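Local coordinates for protein elongation factor G (Thermus thermophilus, PDB 2DY1) that binds GTP with a magnesium ion and probably acts as a GTPase elongation factor in the translocation step of protein synthesis, at residues A[68-76]-A[262-270]; A[88-96]-A[373-381]. All blocks are in the same frame, centred on the assembly; numbering follows the deposited sequence.

Of the parts in contact, the hairpin of strands 65-71 and 74-80 comes first in the chain. Helix 88-97 is the next regular element, after a short connection. Interaction 1 starts on the hairpin and closes after 185 intervening residues, when helix 261-271 packs against it. Interaction 2 starts on helix 88-97 and closes after 276 intervening residues, on the loop between strands 361-363 and 383-389. The segments alternate along the chain, so the two closures cross. Interaction 1 is internal to the GTP-binding domain. Interaction 2 ties that domain to the segment leading into strand 383-389. Their centres lie about 26 Å apart, and their nearest atoms about 12 Å, without touching.

Interaction 1 (A[68-76]-A[262-270]); sequences PLLFRGHRV and LPLLELILE
Arg-72 and Glu-266 form a long salt bridge, NH1 to OE2 at 3.8 Å. The oxygen lies over one guanidinium face, and the guanidinium and carboxylate planes are 83° apart. No N-H points at it, so the attraction is one of charge alone. The same OE2 sits at the edge of the Phe-71 ring, in its plane. Arg-72 CG covers one face of that ring. Phe-71 CE2 meets Glu-266 CG at 3.6 Å, and CE1 touches Leu-262 CD2 at 4.0 Å. Phe-71 CG lies anti to its own N (chi1 -179°), which lets the ring reach the helix. Phe-71 CB meets Leu-265 CD2 at 3.7 Å. Cutting Phe-71 back to an alanine removes the ring; this would probably open a gap beside Leu-262 and Glu-266 and leave Arg-72 CG without the face it rests on. Leu-265 CD1 touches both Val-76 CG2 (3.7 Å) and Leu-69 CD1 (3.9 Å). Leu-269 CD2 lies against His-74 CB at 3.8 Å. Beyond the contact, Leu-69 packs on Leu-29 and Leu-30 of helix 22-32. A type I' turn joins the two strands, and the helix crosses strand 74-76 at 96°. This is helix-on-sheet packing at the edge of the P-loop GTPase alpha/beta fold.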
# COMPACT_ATOMS: atom_id res chain seq x y z
N PRO A 68 -3.36 -18.73 14.53
CA PRO A 68 -2.40 -19.84 14.70
C PRO A 68 -3.12 -21.16 14.83
O PRO A 68 -3.37 -21.64 15.93
CB PRO A 68 -1.64 -19.43 15.96
CG PRO A 68 -2.73 -18.77 16.81
CD PRO A 68 -3.63 -18.03 15.81
N LEU A 69 -3.42 -21.79 13.70
CA LEU A 69 -4.18 -23.03 13.72
C LEU A 69 -3.38 -24.26 14.09
O LEU A 69 -2.24 -24.44 13.64
CB LEU A 69 -4.84 -23.25 12.36
CG LEU A 69 -5.65 -22.06 11.84
CD1 LEU A 69 -6.08 -22.32 10.37
CD2 LEU A 69 -6.91 -21.85 12.70
N LEU A 70 -4.00 -25.09 14.92
CA LEU A 70 -3.40 -26.36 15.36
C LEU A 70 -4.36 -27.45 14.92
O LEU A 70 -5.56 -27.39 15.19
CB LEU A 70 -3.25 -26.37 16.88
CG LEU A 70 -2.79 -27.69 17.49
CD1 LEU A 70 -1.37 -28.01 17.05
CD2 LEU A 70 -2.86 -27.58 19.01
N PHE A 71 -3.86 -28.46 14.22
CA PHE A 71 -4.73 -29.51 13.75
C PHE A 71 -3.93 -30.80 13.67
O PHE A 71 -2.98 -30.92 12.90
CB PHE A 71 -5.26 -29.14 12.36
CG PHE A 71 -6.20 -30.16 11.77
CD1 PHE A 71 -7.44 -30.40 12.35
CD2 PHE A 71 -5.84 -30.88 10.63
CE1 PHE A 71 -8.32 -31.34 11.79
CE2 PHE A 71 -6.71 -31.81 10.07
CZ PHE A 71 -7.95 -32.04 10.66
N ARG A 72 -4.33 -31.77 14.48
CA ARG A 72 -3.66 -33.06 14.53
C ARG A 72 -2.16 -32.94 14.65
O ARG A 72 -1.40 -33.65 13.98
CB ARG A 72 -4.04 -33.89 13.30
CG ARG A 72 -5.53 -34.06 13.22
CD ARG A 72 -5.96 -35.04 12.15
NE ARG A 72 -7.41 -35.11 12.14
CZ ARG A 72 -8.13 -35.81 11.27
NH1 ARG A 72 -7.52 -36.53 10.33
NH2 ARG A 72 -9.45 -35.81 11.34
N GLY A 73 -1.72 -32.02 15.51
CA GLY A 73 -0.30 -31.84 15.74
C GLY A 73 0.43 -30.96 14.73
O GLY A 73 1.60 -30.61 14.92
N HIS A 74 -0.26 -30.60 13.65
CA HIS A 74 0.32 -29.73 12.62
C HIS A 74 -0.11 -28.29 12.90
O HIS A 74 -1.13 -28.06 13.54
CB HIS A 74 -0.20 -30.14 11.24
CG HIS A 74 -0.07 -31.60 10.96
ND1 HIS A 74 1.15 -32.23 10.90
CD2 HIS A 74 -1.00 -32.55 10.74
CE1 HIS A 74 0.97 -33.52 10.66
NE2 HIS A 74 -0.33 -33.74 10.56
N ARG A 75 0.68 -27.33 12.43
CA ARG A 75 0.37 -25.93 12.66
C ARG A 75 0.33 -25.15 11.37
O ARG A 75 1.20 -25.30 10.50
CB ARG A 75 1.42 -25.31 13.58
CG ARG A 75 1.35 -25.82 15.02
CD ARG A 75 2.49 -25.23 15.84
NE ARG A 75 2.34 -25.43 17.28
CZ ARG A 75 2.43 -26.61 17.90
NH1 ARG A 75 2.67 -27.71 17.20
NH2 ARG A 75 2.28 -26.67 19.21
N VAL A 76 -0.70 -24.34 11.21
CA VAL A 76 -0.77 -23.48 10.05
C VAL A 76 -0.93 -22.08 10.60
O VAL A 76 -1.93 -21.80 11.26
CB VAL A 76 -1.96 -23.82 9.12
CG1 VAL A 76 -2.07 -22.78 8.02
CG2 VAL A 76 -1.75 -25.22 8.54
N LEU A 262 -12.42 -28.03 7.27
CA LEU A 262 -11.27 -28.85 7.66
C LEU A 262 -10.61 -29.45 6.42
O LEU A 262 -9.40 -29.60 6.38
CB LEU A 262 -11.67 -29.89 8.72
CG LEU A 262 -12.03 -29.22 10.07
CD1 LEU A 262 -12.46 -30.26 11.10
CD2 LEU A 262 -10.82 -28.42 10.60
N PRO A 263 -11.39 -29.82 5.39
CA PRO A 263 -10.74 -30.36 4.19
C PRO A 263 -9.78 -29.31 3.57
O PRO A 263 -8.74 -29.65 3.01
CB PRO A 263 -11.91 -30.67 3.27
CG PRO A 263 -12.94 -31.16 4.24
CD PRO A 263 -12.83 -30.16 5.39
N LEU A 264 -10.14 -28.02 3.68
CA LEU A 264 -9.27 -26.95 3.16
C LEU A 264 -7.97 -26.93 3.97
O LEU A 264 -6.89 -26.75 3.41
CB LEU A 264 -9.97 -25.58 3.27
CG LEU A 264 -9.09 -24.36 3.01
CD1 LEU A 264 -8.65 -24.36 1.56
CD2 LEU A 264 -9.87 -23.08 3.31
N LEU A 265 -8.08 -27.09 5.28
CA LEU A 265 -6.90 -27.08 6.12
C LEU A 265 -5.98 -28.26 5.77
O LEU A 265 -4.75 -28.11 5.69
CB LEU A 265 -7.31 -27.12 7.59
CG LEU A 265 -6.21 -26.91 8.64
CD1 LEU A 265 -5.43 -25.63 8.35
CD2 LEU A 265 -6.88 -26.84 10.02
N GLU A 266 -6.57 -29.43 5.54
CA GLU A 266 -5.80 -30.61 5.18
C GLU A 266 -5.12 -30.38 3.83
O GLU A 266 -3.96 -30.75 3.63
CB GLU A 266 -6.71 -31.84 5.13
CG GLU A 266 -7.29 -32.20 6.51
CD GLU A 266 -8.31 -33.33 6.47
OE1 GLU A 266 -9.15 -33.35 5.54
OE2 GLU A 266 -8.30 -34.19 7.38
N LEU A 267 -5.83 -29.74 2.90
CA LEU A 267 -5.26 -29.45 1.59
C LEU A 267 -4.10 -28.45 1.71
O LEU A 267 -3.13 -28.55 0.97
CB LEU A 267 -6.34 -28.94 0.63
CG LEU A 267 -5.91 -28.56 -0.78
CD1 LEU A 267 -5.34 -29.78 -1.51
CD2 LEU A 267 -7.12 -28.01 -1.54
N ILE A 268 -4.20 -27.48 2.62
CA ILE A 268 -3.11 -26.53 2.82
C ILE A 268 -1.86 -27.31 3.22
O ILE A 268 -0.76 -27.06 2.68
CB ILE A 268 -3.50 -25.51 3.92
CG1 ILE A 268 -4.45 -24.48 3.32
CG2 ILE A 268 -2.25 -24.84 4.49
CD1 ILE A 268 -5.20 -23.62 4.37
N LEU A 269 -2.00 -28.24 4.16
CA LEU A 269 -0.87 -29.04 4.61
C LEU A 269 -0.32 -29.90 3.48
O LEU A 269 0.89 -30.00 3.28
CB LEU A 269 -1.28 -29.91 5.80
CG LEU A 269 -1.55 -29.08 7.05
CD1 LEU A 269 -2.43 -29.87 8.01
CD2 LEU A 269 -0.22 -28.67 7.72
N GLU A 270 -1.21 -30.50 2.71
CA GLU A 270 -0.77 -31.36 1.62
C GLU A 270 -0.13 -30.66 0.43
O GLU A 270 0.84 -31.15 -0.15
CB GLU A 270 -1.97 -32.18 1.13
CG GLU A 270 -1.71 -32.96 -0.15
CD GLU A 270 -2.96 -33.65 -0.67
OE1 GLU A 270 -4.07 -33.23 -0.28
OE2 GLU A 270 -2.83 -34.60 -1.47

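Interaction 2 (A[88-96]-A[373-381]); sequences VGEIRGALE and VPFARLPDP
Helix 88-97 of the GTP-binding domain follows strand 74-80 in the P-loop fold. Here its flank is met by the extended segment 373-381, which leads to strand 383-389. Two side chains on successive turns, Arg-92 and Glu-96, grip the backbone of that segment. Glu-96 OE1 accepts the amide of Ala-376, with N to OE1 at 2.7 Å. The bond is nearly straight, at 172°. The amide comes to the anti side of the carboxylate, somewhat out of its plane. Glu-96 is extended beyond CG, and CG lies 3.6 Å from Ala-376 CB. The same OE1 stands over one face of the Phe-375 ring. OE2 takes a salt bridge from Lys-287, which also bonds to Pro-374 O. The carboxylate is thus held at both oxygens. One turn earlier in the helix, Arg-92 holds the segment further along, at Arg-377. The chain, extended from CG to NE, carries NH1 to Arg-377 O (2.6 Å). The hydrogen bond is bent, 146° at the hydrogen, although the oxygen lies near the guanidinium plane. One face of the guanidinium carries Pro-379, with CD 3.5 Å from NH1. Between the two holds, Ala-376 CB lies against Arg-92 CB. Beyond Arg-377, Leu-378 CD2 rests on Gly-89 CA at 3.7 Å and on Arg-92 CB at 3.8 Å. Val-88 CG2 meets Pro-379 CD at 4.0 Å. Both hydrogen bonds pair a charged helix side chain with a main-chain group, one accepting from an N-H and one donating to a C=O. They hold the segment by its backbone, while its Ala, Leu and Pro side chains pack on the helix. Lys-287 would probably help to keep Glu-96 ionised and to offset its charge in this buried place.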
# COMPACT_ATOMS: atom_id res chain seq x y z
N VAL A 88 -2.88 -1.68 1.36
CA VAL A 88 -1.75 -2.32 0.66
C VAL A 88 -0.59 -2.59 1.62
O VAL A 88 0.12 -3.59 1.47
CB VAL A 88 -1.28 -1.42 -0.51
CG1 VAL A 88 -0.80 -0.07 0.00
CG2 VAL A 88 -0.19 -2.12 -1.32
N GLY A 89 -0.35 -1.71 2.59
CA GLY A 89 0.73 -1.93 3.54
C GLY A 89 0.62 -3.29 4.23
O GLY A 89 1.54 -4.12 4.22
N GLU A 90 -0.55 -3.53 4.79
CA GLU A 90 -0.80 -4.78 5.49
C GLU A 90 -0.87 -5.98 4.56
O GLU A 90 -0.40 -7.06 4.90
CB GLU A 90 -2.11 -4.66 6.28
CG GLU A 90 -1.96 -3.85 7.56
CD GLU A 90 -1.29 -4.66 8.66
OE1 GLU A 90 -0.05 -4.80 8.65
OE2 GLU A 90 -2.02 -5.19 9.51
N ILE A 91 -1.45 -5.79 3.39
CA ILE A 91 -1.54 -6.88 2.43
C ILE A 91 -0.15 -7.32 2.00
O ILE A 91 0.15 -8.53 2.03
CB ILE A 91 -2.36 -6.47 1.19
CG1 ILE A 91 -3.80 -6.17 1.60
CG2 ILE A 91 -2.36 -7.62 0.15
CD1 ILE A 91 -4.67 -5.55 0.49
N ARG A 92 0.69 -6.38 1.61
CA ARG A 92 2.03 -6.77 1.15
C ARG A 92 2.86 -7.32 2.31
O ARG A 92 3.65 -8.26 2.12
CB ARG A 92 2.71 -5.60 0.44
CG ARG A 92 2.02 -5.31 -0.92
CD ARG A 92 2.75 -4.32 -1.77
NE ARG A 92 2.00 -4.05 -3.01
CZ ARG A 92 2.53 -3.44 -4.07
NH1 ARG A 92 3.80 -3.06 -4.03
NH2 ARG A 92 1.80 -3.22 -5.15
N GLY A 93 2.65 -6.77 3.50
CA GLY A 93 3.36 -7.28 4.67
C GLY A 93 2.98 -8.73 4.96
O GLY A 93 3.84 -9.53 5.33
N ALA A 94 1.70 -9.07 4.83
CA ALA A 94 1.25 -10.44 5.09
C ALA A 94 1.85 -11.40 4.08
O ALA A 94 2.27 -12.49 4.44
CB ALA A 94 -0.28 -10.53 5.05
N LEU A 95 1.91 -10.98 2.81
CA LEU A 95 2.48 -11.85 1.78
C LEU A 95 3.98 -12.02 2.03
O LEU A 95 4.52 -13.12 1.87
CB LEU A 95 2.18 -11.28 0.38
CG LEU A 95 0.70 -11.49 -0.02
CD1 LEU A 95 0.33 -10.58 -1.17
CD2 LEU A 95 0.45 -12.96 -0.36
N GLU A 96 4.66 -10.94 2.42
CA GLU A 96 6.10 -11.00 2.73
C GLU A 96 6.38 -12.02 3.81
O GLU A 96 7.41 -12.72 3.79
CB GLU A 96 6.59 -9.68 3.30
CG GLU A 96 7.08 -8.66 2.38
CD GLU A 96 7.93 -7.66 3.14
OE1 GLU A 96 8.39 -6.70 2.53
OE2 GLU A 96 8.16 -7.86 4.36
N VAL A 373 16.23 -12.21 2.11
CA VAL A 373 15.05 -11.79 2.88
C VAL A 373 13.88 -11.37 2.00
O VAL A 373 14.03 -10.48 1.17
CB VAL A 373 15.42 -10.56 3.75
CG1 VAL A 373 14.28 -10.21 4.71
CG2 VAL A 373 16.71 -10.83 4.51
N PRO A 374 12.69 -12.00 2.17
CA PRO A 374 11.55 -11.60 1.33
C PRO A 374 11.28 -10.11 1.48
O PRO A 374 11.38 -9.55 2.58
CB PRO A 374 10.40 -12.44 1.89
CG PRO A 374 11.10 -13.66 2.46
CD PRO A 374 12.33 -13.08 3.10
N PHE A 375 10.94 -9.44 0.39
CA PHE A 375 10.68 -8.02 0.47
C PHE A 375 9.67 -7.61 -0.58
O PHE A 375 9.82 -7.92 -1.76
CB PHE A 375 11.98 -7.22 0.23
CG PHE A 375 11.83 -5.75 0.47
CD1 PHE A 375 12.00 -5.24 1.75
CD2 PHE A 375 11.44 -4.89 -0.55
CE1 PHE A 375 11.77 -3.89 2.01
CE2 PHE A 375 11.22 -3.52 -0.29
CZ PHE A 375 11.38 -3.04 0.98
N ALA A 376 8.63 -6.91 -0.12
CA ALA A 376 7.61 -6.39 -1.02
C ALA A 376 7.58 -4.89 -0.78
O ALA A 376 7.23 -4.43 0.32
CB ALA A 376 6.25 -7.02 -0.73
N ARG A 377 7.97 -4.14 -1.80
CA ARG A 377 8.01 -2.69 -1.76
C ARG A 377 6.59 -2.13 -1.63
O ARG A 377 5.67 -2.67 -2.21
CB ARG A 377 8.62 -2.18 -3.06
CG ARG A 377 8.92 -0.69 -3.12
CD ARG A 377 9.30 -0.30 -4.55
NE ARG A 377 8.15 -0.45 -5.43
CZ ARG A 377 7.26 0.52 -5.64
NH1 ARG A 377 7.40 1.71 -5.05
NH2 ARG A 377 6.21 0.29 -6.41
N LEU A 378 6.42 -1.07 -0.84
CA LEU A 378 5.12 -0.42 -0.74
C LEU A 378 5.13 0.79 -1.69
O LEU A 378 6.08 1.57 -1.70
CB LEU A 378 4.84 0.08 0.68
CG LEU A 378 4.77 -0.94 1.81
CD1 LEU A 378 4.25 -0.24 3.04
CD2 LEU A 378 3.83 -2.08 1.45
N PRO A 379 4.09 0.93 -2.52
CA PRO A 379 4.00 2.06 -3.45
C PRO A 379 3.82 3.30 -2.57
O PRO A 379 3.22 3.21 -1.51
CB PRO A 379 2.74 1.77 -4.26
CG PRO A 379 2.52 0.28 -4.09
CD PRO A 379 2.93 0.04 -2.66
N ASP A 380 4.34 4.45 -2.98
CA ASP A 380 4.16 5.64 -2.14
C ASP A 380 2.67 6.02 -2.06
O ASP A 380 1.93 5.85 -3.04
CB ASP A 380 4.86 6.86 -2.74
CG ASP A 380 6.36 6.84 -2.55
OD1 ASP A 380 6.84 6.35 -1.50
OD2 ASP A 380 7.06 7.34 -3.47
N PRO A 381 2.23 6.55 -0.91
CA PRO A 381 0.82 6.96 -0.78
C PRO A 381 0.66 8.19 -1.68
O PRO A 381 1.57 9.02 -1.76
CB PRO A 381 0.68 7.28 0.70
CG PRO A 381 2.08 7.68 1.13
CD PRO A 381 2.97 6.73 0.35